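Local coordinates for protein beta-phenylalanine aminotransferase (Variovorax paradoxus, PDB 4AO9) that probably catalyses pyridoxal-5'-phosphate-dependent transfer of the amino group of beta-phenylalanine, as a dimeric class-III aminotransferase, at residues E129-R134 with A330-L335; F148-T153 with T320-V325. All coordinates share one frame; numbering follows the deposited sequence.

Contact 1: residues E129-R134 with A330-L335; sequences EGRLAR and AGYAGL
The guanidinium of Arg-131 lies over one face of the Tyr-332 ring, offset toward its rim. This is an off-centre cation-pi contact. CZ of Arg-131 is 4.2 Å from the centroid of the Tyr-332 ring. The two planes are 40° apart, tilted rather than stacked flat. The bend of Arg-131 at chi3 lays the guanidinium over the rim at CE2 and CZ of the Tyr-332 ring, not over its centre. Arg-131 NH2 ends 3.4 Å from Tyr-332 CE2. The Tyr-332 ring reaches across because its CG stands anti to the backbone N (chi1 -174°). The other side of the contact is apolar. Leu-132 CD1 rests 3.8 Å from Tyr-332 N, over the helix backbone, and 4.1 Å from Leu-335 CD1. Gly-331 lets Leu-132 in close, since a CB on it would fall about 3.0 Å from Leu-132 CD2. Were Tyr-332 an alanine, the Arg-131 guanidinium would probably lose its aromatic partner and be free to swing toward solvent. This is helix-helix packing; the axes of segments 129-134 and 330-335 come within 9.2 Å and run in the same general direction, crossing at 41°. Around them, Ala-330 touches Val-112 and Ala-333 touches Ala-111, both on helix 106-117. Leu-335 also meets Tyr-101 and Tyr-288 in loops. Ala-133 faces Leu-146 of strand 145-149 and also touches Met-55 of the second subunit.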
ATOM      1  N   GLU A 129      -5.295   0.428 -16.990  1.00 11.50           N
ATOM      2  CA  GLU A 129      -6.101   0.706 -15.794  1.00 11.16           C
ATOM      3  C   GLU A 129      -7.609   0.749 -16.093  1.00 11.52           C
ATOM      4  O   GLU A 129      -8.409   0.276 -15.290  1.00 11.69           O
ATOM      5  CB  GLU A 129      -5.620   2.001 -15.108  1.00 10.96           C
ATOM      6  CG  GLU A 129      -5.726   3.231 -15.996  1.00 11.17           C
ATOM      7  CD  GLU A 129      -5.205   4.506 -15.384  1.00 12.95           C
ATOM      8  OE1 GLU A 129      -5.108   4.609 -14.138  1.00 12.94           O
ATOM      9  OE2 GLU A 129      -4.954   5.429 -16.187  1.00 15.29           O
ATOM     10  N   GLY A 130      -7.975   1.321 -17.239  1.00 11.84           N
ATOM     11  CA  GLY A 130      -9.383   1.471 -17.604  1.00 11.90           C
ATOM     12  C   GLY A 130     -10.063   0.145 -17.875  1.00 12.19           C
ATOM     13  O   GLY A 130     -11.228  -0.043 -17.510  1.00 11.63           O
ATOM     14  N   ARG A 131      -9.323  -0.787 -18.478  1.00 12.89           N
ATOM     15  CA  ARG A 131      -9.832  -2.138 -18.765  1.00 13.30           C
ATOM     16  C   ARG A 131     -10.177  -2.859 -17.465  1.00 12.10           C
ATOM     17  O   ARG A 131     -11.230  -3.493 -17.339  1.00 11.50           O
ATOM     18  CB  ARG A 131      -8.780  -2.969 -19.512  1.00 14.87           C
ATOM     19  CG  ARG A 131      -8.238  -2.351 -20.791  1.00 18.90           C
ATOM     20  CD  ARG A 131      -7.370  -3.368 -21.511  1.00 23.58           C
ATOM     21  NE  ARG A 131      -8.171  -4.457 -22.071  1.00 27.84           N
ATOM     22  CZ  ARG A 131      -7.669  -5.564 -22.613  1.00 30.04           C
ATOM     23  NH1 ARG A 131      -6.355  -5.750 -22.662  1.00 30.38           N
ATOM     24  NH2 ARG A 131      -8.487  -6.490 -23.104  1.00 31.68           N
ATOM     25  N   LEU A 132      -9.288  -2.756 -16.484  1.00 10.95           N
ATOM     26  CA  LEU A 132      -9.518  -3.434 -15.221  1.00  9.71           C
ATOM     27  C   LEU A 132     -10.628  -2.739 -14.434  1.00  9.21           C
ATOM     28  O   LEU A 132     -11.470  -3.419 -13.843  1.00  8.71           O
ATOM     29  CB  LEU A 132      -8.226  -3.536 -14.400  1.00  9.48           C
ATOM     30  CG  LEU A 132      -8.343  -4.237 -13.041  1.00  8.66           C
ATOM     31  CD1 LEU A 132      -8.925  -5.673 -13.172  1.00  8.72           C
ATOM     32  CD2 LEU A 132      -6.997  -4.261 -12.288  1.00  9.21           C
ATOM     33  N   ALA A 133     -10.647  -1.401 -14.434  1.00  9.09           N
ATOM     34  CA  ALA A 133     -11.729  -0.679 -13.763  1.00  9.00           C
ATOM     35  C   ALA A 133     -13.091  -1.058 -14.314  1.00  9.57           C
ATOM     36  O   ALA A 133     -14.011  -1.342 -13.537  1.00  9.43           O
ATOM     37  CB  ALA A 133     -11.517   0.826 -13.851  1.00  9.28           C
ATOM     38  N   ARG A 134     -13.212  -1.088 -15.643  1.00  9.38           N
ATOM     39  CA  ARG A 134     -14.470  -1.488 -16.279  1.00 10.12           C
ATOM     40  C   ARG A 134     -14.875  -2.915 -15.903  1.00 10.09           C
ATOM     41  O   ARG A 134     -16.037  -3.172 -15.572  1.00 10.36           O
ATOM     42  CB  ARG A 134     -14.366  -1.325 -17.796  1.00 10.34           C
ATOM     43  CG  ARG A 134     -15.544  -1.926 -18.555  1.00 12.67           C
ATOM     44  CD  ARG A 134     -15.499  -1.576 -20.021  1.00 18.28           C
ATOM     45  NE  ARG A 134     -16.707  -2.074 -20.675  1.00 23.13           N
ATOM     46  CZ  ARG A 134     -17.104  -1.742 -21.901  1.00 27.09           C
ATOM     47  NH1 ARG A 134     -16.390  -0.900 -22.641  1.00 29.00           N
ATOM     48  NH2 ARG A 134     -18.229  -2.256 -22.386  1.00 28.73           N
ATOM     49  N   ALA A 330      -2.007  -7.982 -14.631  1.00  9.56           N
ATOM     50  CA  ALA A 330      -2.188  -9.256 -13.931  1.00  9.85           C
ATOM     51  C   ALA A 330      -3.626  -9.419 -13.463  1.00  9.93           C
ATOM     52  O   ALA A 330      -4.215 -10.499 -13.588  1.00 10.03           O
ATOM     53  CB  ALA A 330      -1.240  -9.359 -12.741  1.00  9.68           C
ATOM     54  N   GLY A 331      -4.198  -8.345 -12.928  1.00  9.09           N
ATOM     55  CA  GLY A 331      -5.575  -8.390 -12.456  1.00  9.62           C
ATOM     56  C   GLY A 331      -6.539  -8.736 -13.574  1.00  9.94           C
ATOM     57  O   GLY A 331      -7.402  -9.604 -13.414  1.00 10.13           O
ATOM     58  N   TYR A 332      -6.398  -8.057 -14.712  1.00 10.00           N
ATOM     59  CA  TYR A 332      -7.299  -8.296 -15.827  1.00 10.42           C
ATOM     60  C   TYR A 332      -7.156  -9.718 -16.372  1.00 10.67           C
ATOM     61  O   TYR A 332      -8.166 -10.386 -16.627  1.00 11.07           O
ATOM     62  CB  TYR A 332      -7.069  -7.259 -16.928  1.00 10.49           C
ATOM     63  CG  TYR A 332      -8.056  -7.355 -18.060  1.00 11.89           C
ATOM     64  CD1 TYR A 332      -9.264  -6.670 -18.004  1.00 14.23           C
ATOM     65  CD2 TYR A 332      -7.775  -8.128 -19.186  1.00 14.39           C
ATOM     66  CE1 TYR A 332     -10.182  -6.753 -19.035  1.00 16.31           C
ATOM     67  CE2 TYR A 332      -8.691  -8.225 -20.225  1.00 15.62           C
ATOM     68  CZ  TYR A 332      -9.888  -7.531 -20.139  1.00 17.20           C
ATOM     69  OH  TYR A 332     -10.796  -7.617 -21.172  1.00 19.16           O
ATOM     70  N   ALA A 333      -5.918 -10.181 -16.532  1.00 10.93           N
ATOM     71  CA  ALA A 333      -5.675 -11.539 -17.003  1.00 11.12           C
ATOM     72  C   ALA A 333      -6.278 -12.575 -16.057  1.00 11.39           C
ATOM     73  O   ALA A 333      -6.932 -13.521 -16.493  1.00 11.58           O
ATOM     74  CB  ALA A 333      -4.195 -11.775 -17.178  1.00 11.43           C
ATOM     75  N   GLY A 334      -6.080 -12.389 -14.758  1.00 11.02           N
ATOM     76  CA  GLY A 334      -6.575 -13.346 -13.776  1.00 11.03           C
ATOM     77  C   GLY A 334      -8.088 -13.453 -13.775  1.00 11.30           C
ATOM     78  O   GLY A 334      -8.647 -14.558 -13.792  1.00 11.91           O
ATOM     79  N   LEU A 335      -8.756 -12.307 -13.772  1.00 11.45           N
ATOM     80  CA  LEU A 335     -10.209 -12.295 -13.684  1.00 11.90           C
ATOM     81  C   LEU A 335     -10.905 -12.767 -14.956  1.00 11.99           C
ATOM     82  O   LEU A 335     -11.996 -13.350 -14.884  1.00 12.99           O
ATOM     83  CB  LEU A 335     -10.718 -10.914 -13.266  1.00 11.92           C
ATOM     84  CG  LEU A 335     -10.273 -10.466 -11.866  1.00 12.44           C
ATOM     85  CD1 LEU A 335     -10.667  -9.019 -11.627  1.00 15.69           C
ATOM     86  CD2 LEU A 335     -10.827 -11.366 -10.772  1.00 13.71           C
TER

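Contact 2: residues F148-T153 with T320-V325. With PLP (pyridoxal-5'-phosphate), chain C; PLP (pyridoxal-5'-phosphate), chain D.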
ATOM      1  N   PHE A 148      -8.095   2.789  -7.678  1.00  7.39           N
ATOM      2  CA  PHE A 148      -7.168   1.757  -7.221  1.00  7.28           C
ATOM      3  C   PHE A 148      -6.242   2.277  -6.134  1.00  6.87           C
ATOM      4  O   PHE A 148      -5.886   3.466  -6.099  1.00  7.25           O
ATOM      5  CB  PHE A 148      -6.311   1.265  -8.386  1.00  7.04           C
ATOM      6  CG  PHE A 148      -7.101   0.609  -9.475  1.00  7.86           C
ATOM      7  CD1 PHE A 148      -7.754  -0.598  -9.245  1.00 10.42           C
ATOM      8  CD2 PHE A 148      -7.156   1.177 -10.736  1.00  8.09           C
ATOM      9  CE1 PHE A 148      -8.476  -1.223 -10.266  1.00 10.49           C
ATOM     10  CE2 PHE A 148      -7.882   0.561 -11.766  1.00 10.08           C
ATOM     11  CZ  PHE A 148      -8.545  -0.626 -11.527  1.00  9.35           C
ATOM     12  N   THR A 149      -5.867   1.364  -5.249  1.00  6.62           N
ATOM     13  CA  THR A 149      -4.909   1.628  -4.197  1.00  6.86           C
ATOM     14  C   THR A 149      -3.844   0.533  -4.224  1.00  6.95           C
ATOM     15  O   THR A 149      -3.895  -0.384  -5.057  1.00  7.72           O
ATOM     16  CB  THR A 149      -5.591   1.654  -2.813  1.00  6.45           C
ATOM     17  OG1 THR A 149      -6.163   0.362  -2.561  1.00  7.98           O
ATOM     18  CG2 THR A 149      -6.691   2.701  -2.756  1.00  7.62           C
ATOM     19  N   ASN A 150      -2.910   0.595  -3.281  1.00  7.82           N
ATOM     20  CA  ASN A 150      -1.831  -0.386  -3.233  1.00  8.59           C
ATOM     21  C   ASN A 150      -2.030  -1.522  -2.251  1.00  8.65           C
ATOM     22  O   ASN A 150      -1.174  -2.400  -2.117  1.00 10.05           O
ATOM     23  CB  ASN A 150      -0.520   0.340  -2.944  1.00  9.13           C
ATOM     24  CG  ASN A 150      -0.275   1.437  -3.933  1.00  9.68           C
ATOM     25  OD1 ASN A 150      -0.019   1.156  -5.107  1.00 11.14           O
ATOM     26  ND2 ASN A 150      -0.473   2.686  -3.518  1.00 11.33           N
ATOM     27  N   SER A 151      -3.161  -1.503  -1.548  1.00  7.55           N
ATOM     28  CA  SER A 151      -3.470  -2.503  -0.528  1.00  7.52           C
ATOM     29  C   SER A 151      -4.934  -2.366  -0.131  1.00  6.78           C
ATOM     30  O   SER A 151      -5.574  -1.331  -0.371  1.00  6.33           O
ATOM     31  CB  SER A 151      -2.596  -2.306   0.719  1.00  7.65           C
ATOM     32  OG  SER A 151      -2.911  -1.065   1.348  1.00  7.42           O
ATOM     33  N   GLY A 152      -5.447  -3.427   0.481  1.00  6.87           N
ATOM     34  CA  GLY A 152      -6.783  -3.401   1.089  1.00  7.06           C
ATOM     35  C   GLY A 152      -6.852  -2.383   2.216  1.00  7.21           C
ATOM     36  O   GLY A 152      -7.874  -1.702   2.376  1.00  6.91           O
ATOM     37  N   THR A 153      -5.770  -2.250   2.989  1.00  6.43           N
ATOM     38  CA  THR A 153      -5.706  -1.259   4.061  1.00  7.13           C
ATOM     39  C   THR A 153      -5.912   0.155   3.520  1.00  6.64           C
ATOM     40  O   THR A 153      -6.723   0.927   4.048  1.00  6.85           O
ATOM     41  CB  THR A 153      -4.362  -1.355   4.791  1.00  6.66           C
ATOM     42  OG1 THR A 153      -4.226  -2.658   5.377  1.00  7.79           O
ATOM     43  CG2 THR A 153      -4.231  -0.286   5.876  1.00  8.67           C
ATOM     44  N   THR A 320       1.752   6.415  -5.383  1.00 10.80           N
ATOM     45  CA  THR A 320       2.678   6.198  -6.486  1.00  9.94           C
ATOM     46  C   THR A 320       2.339   4.998  -7.366  1.00  9.64           C
ATOM     47  O   THR A 320       2.341   5.109  -8.599  1.00  9.85           O
ATOM     48  CB  THR A 320       4.106   6.100  -5.949  1.00  9.85           C
ATOM     49  OG1 THR A 320       4.390   7.297  -5.226  1.00 10.16           O
ATOM     50  CG2 THR A 320       5.113   5.975  -7.091  1.00  9.63           C
ATOM     51  N   PHE A 321       2.032   3.866  -6.745  1.00  9.68           N
ATOM     52  CA  PHE A 321       1.917   2.622  -7.491  1.00  9.71           C
ATOM     53  C   PHE A 321       0.481   2.224  -7.851  1.00  9.82           C
ATOM     54  O   PHE A 321       0.266   1.141  -8.403  1.00  9.87           O
ATOM     55  CB  PHE A 321       2.711   1.496  -6.796  1.00 10.33           C
ATOM     56  CG  PHE A 321       4.179   1.800  -6.660  1.00 11.53           C
ATOM     57  CD1 PHE A 321       5.032   1.679  -7.758  1.00 14.72           C
ATOM     58  CD2 PHE A 321       4.700   2.230  -5.433  1.00 13.59           C
ATOM     59  CE1 PHE A 321       6.400   1.978  -7.643  1.00 14.88           C
ATOM     60  CE2 PHE A 321       6.067   2.529  -5.308  1.00 15.88           C
ATOM     61  CZ  PHE A 321       6.906   2.402  -6.416  1.00 15.45           C
ATOM     62  N   ASN A 322      -0.477   3.116  -7.598  1.00  9.94           N
ATOM     63  CA  ASN A 322      -1.905   2.744  -7.676  1.00 10.21           C
ATOM     64  C   ASN A 322      -2.329   2.138  -8.996  1.00  9.59           C
ATOM     65  O   ASN A 322      -3.111   1.176  -9.014  1.00 10.25           O
ATOM     66  CB  ASN A 322      -2.813   3.938  -7.380  1.00 10.04           C
ATOM     67  CG  ASN A 322      -2.538   4.563  -6.038  1.00 14.24           C
ATOM     68  OD1 ASN A 322      -1.411   4.546  -5.554  1.00 18.97           O
ATOM     69  ND2 ASN A 322      -3.559   5.141  -5.443  1.00 19.52           N
ATOM     70  N   ASN A 323      -1.832   2.699 -10.098  1.00  9.19           N
ATOM     71  CA  ASN A 323      -2.273   2.274 -11.428  1.00  9.24           C
ATOM     72  C   ASN A 323      -1.173   1.551 -12.194  1.00  8.85           C
ATOM     73  O   ASN A 323      -1.191   1.496 -13.426  1.00  9.46           O
ATOM     74  CB  ASN A 323      -2.810   3.482 -12.218  1.00  9.32           C
ATOM     75  CG  ASN A 323      -1.713   4.436 -12.677  1.00  9.78           C
ATOM     76  OD1 ASN A 323      -0.634   4.498 -12.088  1.00 11.11           O
ATOM     77  ND2 ASN A 323      -1.993   5.192 -13.735  1.00 10.63           N
ATOM     78  N   ASN A 324      -0.231   0.945 -11.472  1.00  8.57           N
ATOM     79  CA  ASN A 324       0.940   0.382 -12.137  1.00  8.79           C
ATOM     80  C   ASN A 324       0.552  -0.687 -13.146  1.00  8.90           C
ATOM     81  O   ASN A 324      -0.352  -1.481 -12.894  1.00  8.79           O
ATOM     82  CB  ASN A 324       1.955  -0.131 -11.119  1.00  8.99           C
ATOM     83  CG  ASN A 324       1.601  -1.477 -10.572  1.00  9.33           C
ATOM     84  OD1 ASN A 324       1.871  -2.514 -11.195  1.00 11.64           O
ATOM     85  ND2 ASN A 324       1.005  -1.484  -9.377  1.00 10.11           N
ATOM     86  N   VAL A 325       1.231  -0.694 -14.292  1.00  9.31           N
ATOM     87  CA  VAL A 325       0.819  -1.555 -15.394  1.00 10.44           C
ATOM     88  C   VAL A 325       0.899  -3.040 -15.099  1.00 10.51           C
ATOM     89  O   VAL A 325       0.147  -3.823 -15.675  1.00 10.72           O
ATOM     90  CB  VAL A 325       1.576  -1.256 -16.715  1.00 10.49           C
ATOM     91  CG1 VAL A 325       1.193   0.100 -17.258  1.00 12.18           C
ATOM     92  CG2 VAL A 325       3.083  -1.399 -16.540  1.00 12.99           C
TER
HETATM   93  N1  PLP C1267      -9.888  -6.296   4.866  1.00  8.34           N
HETATM   94  C2  PLP C1267     -10.036  -7.619   4.833  1.00  8.62           C
HETATM   95  C2A PLP C1267     -11.435  -8.173   5.111  1.00 10.22           C
HETATM   96  C3  PLP C1267      -8.947  -8.445   4.536  1.00 10.24           C
HETATM   97  O3  PLP C1267      -9.125  -9.677   4.504  1.00 13.15           O
HETATM   98  C4  PLP C1267      -7.673  -7.914   4.275  1.00 10.83           C
HETATM   99  C4A PLP C1267      -6.446  -8.776   3.921  1.00 14.84           C
HETATM  100  C5  PLP C1267      -7.569  -6.507   4.359  1.00  8.01           C
HETATM  101  C6  PLP C1267      -8.693  -5.735   4.656  1.00  8.33           C
HETATM  102  C5A PLP C1267      -6.227  -5.790   4.120  1.00  9.58           C
HETATM  103  O4P PLP C1267      -5.694  -5.880   2.866  1.00  8.23           O
HETATM  104  P   PLP C1267      -4.107  -5.645   2.722  1.00  9.08           P
HETATM  105  O1P PLP C1267      -3.391  -6.807   3.510  1.00  9.42           O
HETATM  106  O2P PLP C1267      -3.735  -4.261   3.363  1.00  9.24           O
HETATM  107  O3P PLP C1267      -3.841  -5.629   1.254  1.00  9.12           O
HETATM  108  N1  PLP D1267       6.562  10.717   1.520  1.00  6.74           N
HETATM  109  C2  PLP D1267       7.214  11.357   0.542  1.00  6.79           C
HETATM  110  C2A PLP D1267       8.241  12.405   0.985  1.00  7.91           C
HETATM  111  C3  PLP D1267       6.981  11.041  -0.796  1.00  9.44           C
HETATM  112  O3  PLP D1267       7.605  11.646  -1.684  1.00 12.56           O
HETATM  113  C4  PLP D1267       6.033  10.055  -1.130  1.00  9.52           C
HETATM  114  C4A PLP D1267       5.717   9.635  -2.566  1.00 13.88           C
HETATM  115  C5  PLP D1267       5.358   9.447  -0.069  1.00  7.62           C
HETATM  116  C6  PLP D1267       5.633   9.793   1.249  1.00  6.73           C
HETATM  117  C5A PLP D1267       4.271   8.393  -0.335  1.00  9.11           C
HETATM  118  O4P PLP D1267       4.643   7.202  -0.872  1.00  7.61           O
HETATM  119  P   PLP D1267       3.481   6.375  -1.648  1.00  8.13           P
HETATM  120  O1P PLP D1267       4.205   5.047  -2.045  1.00  8.23           O
HETATM  121  O2P PLP D1267       3.075   7.192  -2.897  1.00  7.75           O
HETATM  122  O3P PLP D1267       2.348   6.120  -0.697  1.00  7.71           O
HETATM  123  O   HOH W   1      -2.742  -1.203  -7.524  1.00 11.20           O
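Phe-321 O is gripped by both Asn-324 N and Asn-324 ND2, while across the contact Asn-150 OD1 comes 3.0 Å from Phe-321 C. Phe-321 to Asn-324 is a type I turn. Asn-322 OD1 accepts a hydrogen bond from Asn-150 ND2 at 2.9 Å, with an N-H...O angle of 146°. The two amides cross nearly at right angles, 82° between their planes. The donor stands above the carbonyl plane of Asn-322, not on a lone pair. The other end of the same amide makes a weak bond, from Asn-322 ND2 to Phe-148 O. Asn-322 CG stands beside its backbone N (chi1 -57°), which brings the amide to both partners. A water lies 2.8 Å from both Thr-149 O and Asn-322 O. Residues 151-153 form the phosphate-binding turn of a fold type I PLP enzyme, at the start of helix 152-167. Ser-151 is its N-cap. Gly-152 N donates to O3P of one cofactor, and Thr-153 gives both its N and its OG1 (2.6 Å) to O2P. Thr-320 N and Thr-320 OG1 (2.7 Å) do the same for O2P of the other cofactor. Asn-324 OD1 caps helix 325-337 at Thr-327 N.

In the fold
Following the chain from the N terminus, helix 129-139 is the first element to take part, in contact 1. Strand 145-149 and the phosphate turn follow, opening contact 2. The rest of the seven-stranded sheet comes after. The chain returns at 320-325, which closes contact 2 over 166 residues. Helix 325-337 comes next and closes contact 1 over 195 residues. Contact 2 is thus the inner closure and contact 1 the outer one; they do not cross. Phe-148 packs on Leu-132, and Glu-129 OE1 probably bonds Asn-323 ND2. Contact 1 joins helices 129-139 and 325-337; contact 2 joins the loop before the latter to strand 145-149, the outermost of its sheet within this chain, beside the dimer interface.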